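PDB 6T1B: purine nucleoside phosphorylase YlmD from Geobacillus stearothermophilus, which catalyses the phosphorolysis of adenosine, inosine and S-methyl-5'-thioadenosine to the free base and a ribose 1-phosphate, and also deaminates adenosine. Local coordinates for residues S170-C184 / V232-C246. Numbering follows the deposited sequence.
Sequences SDIYVAIGPAIGPCC and VPNSHIYVSERCTSC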
ATOM      1  N   SER A 170      -2.448  19.754  -6.115  1.00 23.11           N
ATOM      2  CA  SER A 170      -1.081  20.205  -6.334  1.00 24.12           C
ATOM      3  C   SER A 170      -0.229  20.153  -5.070  1.00 23.31           C
ATOM      4  O   SER A 170       1.000  20.248  -5.160  1.00 28.05           O
ATOM      5  CB  SER A 170      -1.122  21.639  -6.884  1.00 25.19           C
ATOM      6  OG  SER A 170      -1.775  22.486  -5.945  1.00 27.16           O
ATOM      7  N   ASP A 171      -0.835  20.041  -3.891  1.00 21.29           N
ATOM      8  CA  ASP A 171      -0.069  19.947  -2.660  1.00 22.32           C
ATOM      9  C   ASP A 171       0.173  18.506  -2.233  1.00 19.22           C
ATOM     10  O   ASP A 171       0.758  18.282  -1.168  1.00 20.21           O
ATOM     11  CB  ASP A 171      -0.781  20.687  -1.518  1.00 24.90           C
ATOM     12  CG  ASP A 171      -0.802  22.192  -1.709  1.00 36.20           C
ATOM     13  OD1 ASP A 171      -1.730  22.851  -1.194  1.00 36.45           O
ATOM     14  OD2 ASP A 171       0.104  22.718  -2.385  1.00 33.54           O
ATOM     15  N   ILE A 172      -0.251  17.550  -3.028  1.00 18.51           N
ATOM     16  CA  ILE A 172      -0.137  16.137  -2.702  1.00 16.91           C
ATOM     17  C   ILE A 172       1.045  15.527  -3.434  1.00 16.77           C
ATOM     18  O   ILE A 172       1.328  15.880  -4.588  1.00 16.54           O
ATOM     19  CB  ILE A 172      -1.443  15.399  -3.064  1.00 17.23           C
ATOM     20  CG1 ILE A 172      -2.597  16.037  -2.285  1.00 17.19           C
ATOM     21  CG2 ILE A 172      -1.319  13.906  -2.811  1.00 17.25           C
ATOM     22  CD1 ILE A 172      -3.958  15.433  -2.621  1.00 19.94           C
ATOM     23  N   TYR A 173       1.727  14.619  -2.759  1.00 14.48           N
ATOM     24  CA  TYR A 173       2.808  13.819  -3.312  1.00 15.16           C
ATOM     25  C   TYR A 173       2.489  12.362  -3.038  1.00 14.35           C
ATOM     26  O   TYR A 173       1.879  12.018  -2.018  1.00 13.68           O
ATOM     27  CB  TYR A 173       4.153  14.187  -2.691  1.00 16.57           C
ATOM     28  CG  TYR A 173       4.535  15.630  -2.878  1.00 17.19           C
ATOM     29  CD1 TYR A 173       5.449  16.014  -3.852  1.00 19.23           C
ATOM     30  CD2 TYR A 173       4.010  16.612  -2.058  1.00 19.11           C
ATOM     31  CE1 TYR A 173       5.801  17.337  -4.017  1.00 22.15           C
ATOM     32  CE2 TYR A 173       4.363  17.939  -2.219  1.00 21.62           C
ATOM     33  CZ  TYR A 173       5.254  18.295  -3.192  1.00 19.96           C
ATOM     34  OH  TYR A 173       5.601  19.620  -3.316  1.00 23.57           O
ATOM     35  N   VAL A 174       2.866  11.502  -3.975  1.00 14.29           N
ATOM     36  CA  VAL A 174       2.485  10.095  -3.933  1.00 12.57           C
ATOM     37  C   VAL A 174       3.702   9.228  -4.201  1.00 14.66           C
ATOM     38  O   VAL A 174       4.506   9.542  -5.083  1.00 13.86           O
ATOM     39  CB  VAL A 174       1.382   9.775  -4.969  1.00 12.67           C
ATOM     40  CG1 VAL A 174       1.186   8.282  -5.041  1.00 16.61           C
ATOM     41  CG2 VAL A 174       0.090  10.521  -4.620  1.00 17.16           C
ATOM     42  N   ALA A 175       3.828   8.128  -3.466  1.00 12.71           N
ATOM     43  CA  ALA A 175       4.770   7.080  -3.825  1.00 12.50           C
ATOM     44  C   ALA A 175       3.955   5.821  -4.075  1.00 12.04           C
ATOM     45  O   ALA A 175       3.117   5.443  -3.250  1.00 11.62           O
ATOM     46  CB  ALA A 175       5.791   6.836  -2.728  1.00 12.55           C
ATOM     47  N   ILE A 176       4.172   5.192  -5.226  1.00 12.58           N
ATOM     48  CA  ILE A 176       3.563   3.910  -5.559  1.00 12.31           C
ATOM     49  C   ILE A 176       4.636   2.871  -5.293  1.00 12.99           C
ATOM     50  O   ILE A 176       5.725   2.943  -5.880  1.00 13.66           O
ATOM     51  CB  ILE A 176       3.078   3.906  -7.011  1.00 14.06           C
ATOM     52  CG1 ILE A 176       1.878   4.842  -7.148  1.00 15.68           C
ATOM     53  CG2 ILE A 176       2.728   2.505  -7.474  1.00 17.10           C
ATOM     54  CD1 ILE A 176       1.524   5.172  -8.564  1.00 16.45           C
ATOM     55  N   GLY A 177       4.374   1.964  -4.367  1.00 12.86           N
ATOM     56  CA  GLY A 177       5.391   1.066  -3.871  1.00 14.07           C
ATOM     57  C   GLY A 177       5.487  -0.238  -4.629  1.00 13.32           C
ATOM     58  O   GLY A 177       4.804  -0.446  -5.643  1.00 13.76           O
ATOM     59  N   PRO A 178       6.358  -1.124  -4.154  1.00 12.28           N
ATOM     60  CA  PRO A 178       6.536  -2.442  -4.781  1.00 13.77           C
ATOM     61  C   PRO A 178       5.223  -3.204  -4.888  1.00 12.95           C
ATOM     62  O   PRO A 178       4.437  -3.252  -3.940  1.00 14.13           O
ATOM     63  CB  PRO A 178       7.518  -3.141  -3.841  1.00 14.56           C
ATOM     64  CG  PRO A 178       8.305  -2.021  -3.234  1.00 16.53           C
ATOM     65  CD  PRO A 178       7.290  -0.923  -3.028  1.00 15.15           C
ATOM     66  N   ALA A 179       5.030  -3.844  -6.034  1.00 13.03           N
ATOM     67  CA  ALA A 179       3.787  -4.525  -6.364  1.00 13.24           C
ATOM     68  C   ALA A 179       4.077  -5.442  -7.530  1.00 14.60           C
ATOM     69  O   ALA A 179       5.172  -5.431  -8.094  1.00 15.98           O
ATOM     70  CB  ALA A 179       2.684  -3.523  -6.702  1.00 13.79           C
ATOM     71  N   ILE A 180       3.103  -6.266  -7.890  1.00 13.43           N
ATOM     72  CA  ILE A 180       3.323  -7.180  -8.995  1.00 14.72           C
ATOM     73  C   ILE A 180       3.368  -6.379 -10.292  1.00 15.64           C
ATOM     74  O   ILE A 180       2.558  -5.477 -10.513  1.00 18.29           O
ATOM     75  CB  ILE A 180       2.250  -8.278  -9.013  1.00 14.72           C
ATOM     76  CG1 ILE A 180       2.656  -9.399  -9.954  1.00 18.02           C
ATOM     77  CG2 ILE A 180       0.901  -7.702  -9.338  1.00 17.18           C
ATOM     78  CD1 ILE A 180       1.744 -10.593  -9.879  1.00 20.69           C
ATOM     79  N   GLY A 181       4.316  -6.714 -11.154  1.00 19.52           N
ATOM     80  CA  GLY A 181       4.475  -6.030 -12.415  1.00 19.88           C
ATOM     81  C   GLY A 181       3.798  -6.761 -13.552  1.00 21.12           C
ATOM     82  O   GLY A 181       3.377  -7.910 -13.430  1.00 20.58           O
ATOM     83  N   PRO A 182       3.699  -6.086 -14.703  1.00 20.96           N
ATOM     84  CA  PRO A 182       3.111  -6.726 -15.883  1.00 21.11           C
ATOM     85  C   PRO A 182       3.957  -7.864 -16.383  1.00 26.12           C
ATOM     86  O   PRO A 182       3.459  -8.715 -17.132  1.00 32.10           O
ATOM     87  CB  PRO A 182       3.031  -5.588 -16.904  1.00 28.49           C
ATOM     88  CG  PRO A 182       4.077  -4.601 -16.461  1.00 26.32           C
ATOM     89  CD  PRO A 182       4.139  -4.706 -14.960  1.00 22.48           C
ATOM     90  N   CYS A 183       5.241  -7.883 -16.002  1.00 25.22           N
ATOM     91  CA  CYS A 183       6.093  -9.045 -16.218  1.00 34.35           C
ATOM     92  C   CYS A 183       5.456 -10.338 -15.724  1.00 29.62           C
ATOM     93  O   CYS A 183       5.703 -11.404 -16.299  1.00 34.83           O
ATOM     94  CB  CYS A 183       7.423  -8.825 -15.480  1.00 29.80           C
ATOM     95  SG  CYS A 183       7.305  -7.929 -13.877  1.00 27.81           S
ATOM     96  N   CYS A 184       4.643 -10.259 -14.659  1.00 28.50           N
ATOM     97  CA  CYS A 184       4.136 -11.434 -13.970  1.00 30.65           C
ATOM     98  C   CYS A 184       2.623 -11.470 -13.779  1.00 27.23           C
ATOM     99  O   CYS A 184       2.114 -12.483 -13.299  1.00 30.97           O
ATOM    100  CB  CYS A 184       4.763 -11.528 -12.560  1.00 27.64           C
ATOM    101  SG  CYS A 184       6.578 -11.620 -12.504  1.00 29.29           S
ATOM    102  N   VAL A 232      -3.125  15.222  -9.295  1.00 17.47           N
ATOM    103  CA  VAL A 232      -1.802  15.161  -8.660  1.00 17.12           C
ATOM    104  C   VAL A 232      -0.740  15.391  -9.728  1.00 15.59           C
ATOM    105  O   VAL A 232      -0.736  14.681 -10.748  1.00 17.40           O
ATOM    106  CB  VAL A 232      -1.586  13.815  -7.981  1.00 15.02           C
ATOM    107  CG1 VAL A 232      -0.219  13.790  -7.330  1.00 17.21           C
ATOM    108  CG2 VAL A 232      -2.690  13.549  -6.945  1.00 17.31           C
ATOM    109  N   PRO A 233       0.187  16.322  -9.533  1.00 16.54           N
ATOM    110  CA  PRO A 233       1.155  16.625 -10.598  1.00 16.93           C
ATOM    111  C   PRO A 233       2.072  15.444 -10.881  1.00 16.43           C
ATOM    112  O   PRO A 233       2.505  14.736  -9.963  1.00 17.10           O
ATOM    113  CB  PRO A 233       1.953  17.808 -10.033  1.00 17.53           C
ATOM    114  CG  PRO A 233       1.023  18.451  -9.043  1.00 18.60           C
ATOM    115  CD  PRO A 233       0.279  17.292  -8.420  1.00 17.44           C
ATOM    116  N   ASN A 234       2.418  15.299 -12.170  1.00 17.15           N
ATOM    117  CA  ASN A 234       3.310  14.230 -12.615  1.00 18.26           C
ATOM    118  C   ASN A 234       4.579  14.178 -11.774  1.00 18.96           C
ATOM    119  O   ASN A 234       5.018  13.102 -11.364  1.00 18.93           O
ATOM    120  CB  ASN A 234       3.635  14.457 -14.092  1.00 19.31           C
ATOM    121  CG  ASN A 234       4.579  13.425 -14.671  1.00 23.40           C
ATOM    122  OD1 ASN A 234       4.324  12.226 -14.581  1.00 25.63           O
ATOM    123  ND2 ASN A 234       5.675  13.892 -15.269  1.00 24.21           N
ATOM    124  N   SER A 235       5.196  15.335 -11.530  1.00 17.63           N
ATOM    125  CA  SER A 235       6.479  15.386 -10.823  1.00 19.82           C
ATOM    126  C   SER A 235       6.339  15.107  -9.333  1.00 17.46           C
ATOM    127  O   SER A 235       7.354  15.032  -8.632  1.00 20.41           O
ATOM    128  CB  SER A 235       7.173  16.726 -11.086  1.00 24.79           C
ATOM    129  OG  SER A 235       6.418  17.794 -10.564  1.00 25.27           O
ATOM    130  N   HIS A 236       5.117  14.972  -8.834  1.00 15.81           N
ATOM    131  CA  HIS A 236       4.850  14.628  -7.451  1.00 15.52           C
ATOM    132  C   HIS A 236       4.607  13.142  -7.239  1.00 14.28           C
ATOM    133  O   HIS A 236       4.335  12.740  -6.103  1.00 15.26           O
ATOM    134  CB  HIS A 236       3.622  15.380  -6.943  1.00 16.45           C
ATOM    135  CG  HIS A 236       3.823  16.854  -6.753  1.00 16.99           C
ATOM    136  ND1 HIS A 236       3.045  17.572  -5.878  1.00 17.14           N
ATOM    137  CD2 HIS A 236       4.695  17.735  -7.299  1.00 19.34           C
ATOM    138  CE1 HIS A 236       3.420  18.841  -5.895  1.00 18.44           C
ATOM    139  NE2 HIS A 236       4.428  18.964  -6.741  1.00 18.43           N
ATOM    140  N   ILE A 237       4.630  12.339  -8.307  1.00 14.49           N
ATOM    141  CA  ILE A 237       4.297  10.916  -8.246  1.00 14.96           C
ATOM    142  C   ILE A 237       5.563  10.116  -8.509  1.00 17.24           C
ATOM    143  O   ILE A 237       6.142  10.200  -9.609  1.00 18.84           O
ATOM    144  CB  ILE A 237       3.222  10.526  -9.269  1.00 14.81           C
ATOM    145  CG1 ILE A 237       1.944  11.329  -9.039  1.00 15.03           C
ATOM    146  CG2 ILE A 237       2.927   9.023  -9.170  1.00 15.47           C
ATOM    147  CD1 ILE A 237       0.964  11.242 -10.209  1.00 17.38           C
ATOM    148  N   TYR A 238       5.974   9.339  -7.511  1.00 14.93           N
ATOM    149  CA  TYR A 238       7.171   8.516  -7.565  1.00 15.64           C
ATOM    150  C   TYR A 238       6.732   7.067  -7.628  1.00 15.53           C
ATOM    151  O   TYR A 238       5.848   6.666  -6.872  1.00 16.43           O
ATOM    152  CB  TYR A 238       7.979   8.722  -6.285  1.00 16.50           C
ATOM    153  CG  TYR A 238       8.476  10.142  -6.081  1.00 18.04           C
ATOM    154  CD1 TYR A 238       7.621  11.136  -5.635  1.00 19.52           C
ATOM    155  CD2 TYR A 238       9.801  10.480  -6.330  1.00 21.75           C
ATOM    156  CE1 TYR A 238       8.068  12.449  -5.448  1.00 22.76           C
ATOM    157  CE2 TYR A 238      10.258  11.780  -6.135  1.00 23.64           C
ATOM    158  CZ  TYR A 238       9.381  12.750  -5.694  1.00 20.76           C
ATOM    159  OH  TYR A 238       9.842  14.044  -5.501  1.00 31.65           O
ATOM    160  N   VAL A 239       7.327   6.286  -8.524  1.00 15.97           N
ATOM    161  CA  VAL A 239       6.880   4.909  -8.748  1.00 14.80           C
ATOM    162  C   VAL A 239       8.063   3.971  -8.548  1.00 16.20           C
ATOM    163  O   VAL A 239       9.076   4.079  -9.245  1.00 19.39           O
ATOM    164  CB  VAL A 239       6.290   4.733 -10.156  1.00 18.81           C
ATOM    165  CG1 VAL A 239       5.778   3.329 -10.358  1.00 19.00           C
ATOM    166  CG2 VAL A 239       5.173   5.735 -10.404  1.00 18.27           C
ATOM    167  N   SER A 240       7.934   3.034  -7.614  1.00 14.81           N
ATOM    168  CA  SER A 240       8.928   1.980  -7.468  1.00 14.51           C
ATOM    169  C   SER A 240       8.898   1.048  -8.674  1.00 14.89           C
ATOM    170  O   SER A 240       7.824   0.686  -9.164  1.00 17.68           O
ATOM    171  CB  SER A 240       8.615   1.152  -6.220  1.00 16.39           C
ATOM    172  OG  SER A 240       9.550   0.105  -6.032  1.00 16.60           O
ATOM    173  N   GLU A 241      10.075   0.613  -9.117  1.00 17.17           N
ATOM    174  CA  GLU A 241      10.179  -0.376 -10.180  1.00 20.48           C
ATOM    175  C   GLU A 241      10.207  -1.810  -9.643  1.00 19.17           C
ATOM    176  O   GLU A 241      10.290  -2.755 -10.439  1.00 22.06           O
ATOM    177  CB  GLU A 241      11.437  -0.146 -11.026  1.00 23.24           C
ATOM    178  CG  GLU A 241      11.702   1.290 -11.457  1.00 29.43           C
ATOM    179  CD  GLU A 241      10.934   1.699 -12.690  1.00 68.14           C
ATOM    180  OE1 GLU A 241      11.320   2.709 -13.319  1.00 89.36           O
ATOM    181  OE2 GLU A 241       9.945   1.017 -13.029  1.00 84.69           O
ATOM    182  N   ARG A 242      10.164  -1.995  -8.329  1.00 16.73           N
ATOM    183  CA  ARG A 242      10.305  -3.328  -7.764  1.00 16.38           C
ATOM    184  C   ARG A 242       9.032  -4.132  -7.982  1.00 17.83           C
ATOM    185  O   ARG A 242       7.920  -3.662  -7.689  1.00 16.02           O
ATOM    186  CB  ARG A 242      10.596  -3.230  -6.271  1.00 18.70           C
ATOM    187  CG  ARG A 242      11.899  -2.558  -5.932  1.00 20.24           C
ATOM    188  CD  ARG A 242      12.019  -2.448  -4.433  1.00 20.07           C
ATOM    189  NE  ARG A 242      13.247  -1.803  -3.988  1.00 21.49           N
ATOM    190  CZ  ARG A 242      14.393  -2.434  -3.756  1.00 23.54           C
ATOM    191  NH1 ARG A 242      14.495  -3.736  -3.954  1.00 25.35           N
ATOM    192  NH2 ARG A 242      15.445  -1.742  -3.338  1.00 29.06           N
ATOM    193  N   CYS A 243       9.206  -5.377  -8.448  1.00 17.86           N
ATOM    194  CA  CYS A 243       8.113  -6.329  -8.626  1.00 16.08           C
ATOM    195  C   CYS A 243       8.163  -7.349  -7.493  1.00 17.87           C
ATOM    196  O   CYS A 243       9.195  -7.999  -7.292  1.00 17.48           O
ATOM    197  CB  CYS A 243       8.259  -7.085  -9.958  1.00 18.28           C
ATOM    198  SG  CYS A 243       7.020  -8.380 -10.210  1.00 20.08           S
ATOM    199  N   THR A 244       7.031  -7.511  -6.790  1.00 15.17           N
ATOM    200  CA  THR A 244       6.938  -8.457  -5.681  1.00 15.48           C
ATOM    201  C   THR A 244       7.088  -9.897  -6.149  1.00 16.14           C
ATOM    202  O   THR A 244       7.656 -10.720  -5.429  1.00 16.03           O
ATOM    203  CB  THR A 244       5.602  -8.290  -4.947  1.00 14.62           C
ATOM    204  OG1 THR A 244       4.524  -8.248  -5.898  1.00 15.55           O
ATOM    205  CG2 THR A 244       5.581  -7.023  -4.189  1.00 14.98           C
ATOM    206  N   SER A 245       6.536 -10.220  -7.326  1.00 14.67           N
ATOM    207  CA  SER A 245       6.697 -11.572  -7.830  0.72 15.71           C
ATOM    208  C   SER A 245       8.142 -11.838  -8.234  1.00 17.79           C
ATOM    209  O   SER A 245       8.659 -12.914  -7.931  1.00 18.88           O
ATOM    210  CB  SER A 245       5.728 -11.868  -8.983  0.72 15.30           C
ATOM    211  OG  SER A 245       6.080 -13.073  -9.654  0.72 18.48           O
ATOM    212  N   CYS A 246       8.802 -10.888  -8.889  1.00 16.64           N
ATOM    213  CA  CYS A 246      10.142 -11.109  -9.401  1.00 18.15           C
ATOM    214  C   CYS A 246      11.181 -11.196  -8.298  1.00 19.13           C
ATOM    215  O   CYS A 246      12.105 -11.999  -8.374  1.00 20.58           O
ATOM    216  CB  CYS A 246      10.527  -9.953 -10.324  1.00 17.21           C
ATOM    217  SG  CYS A 246       9.815 -10.058 -12.005  1.00 28.65           S
TER
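Val232 meets the 170-184 segment through its methyls, CG1 lying 4.3 Å from Val174 CG2. At His236 the imidazole is fixed from three directions. Tyr173 makes an offset stack on one face (planes 9° apart, centroids 3.8 Å), and Pro233 CG lies over the opposite face. ND1 of His236 donates to Ile172 O (2.7 Å) almost within the ring plane, although it sits well above the carbonyl plane. Tyr173 reaches the imidazole because its CG is anti to the carbonyl carbon (chi1 -59°). A serine in its place would probably leave one imidazole face without its stacking partner and the ring less firmly held.

Strand 237-239 then runs parallel to strand 173-176, their axes at 11°. Val174 N bonds to His236 O and Tyr238 N to Val174 O; Ile176 N to Tyr238 O and Ser240 N to Ile176 O continue the ladder, each 2.8 Å. Ile176 CD1 touches CG2 of both Ile237 and Val239, on the face covered by helix 219-229.

Beyond the strands, Ser240 OG accepts from Arg242 N in an ST turn and also bonds Asp4. Cys243 SG accepts from Gly181 N (3.3 Å) and from Cys246 N. Thr244 N donates to Ala179 O (3.1 Å). Cys246 joins Cys183, Cys184 and Cys243 in ligating one zinc: a four-cysteine site, probably structural, tying together the loops that follow outermost strand 237-239 and its parallel neighbour 173-176 in the YfiH/LACC1 fold.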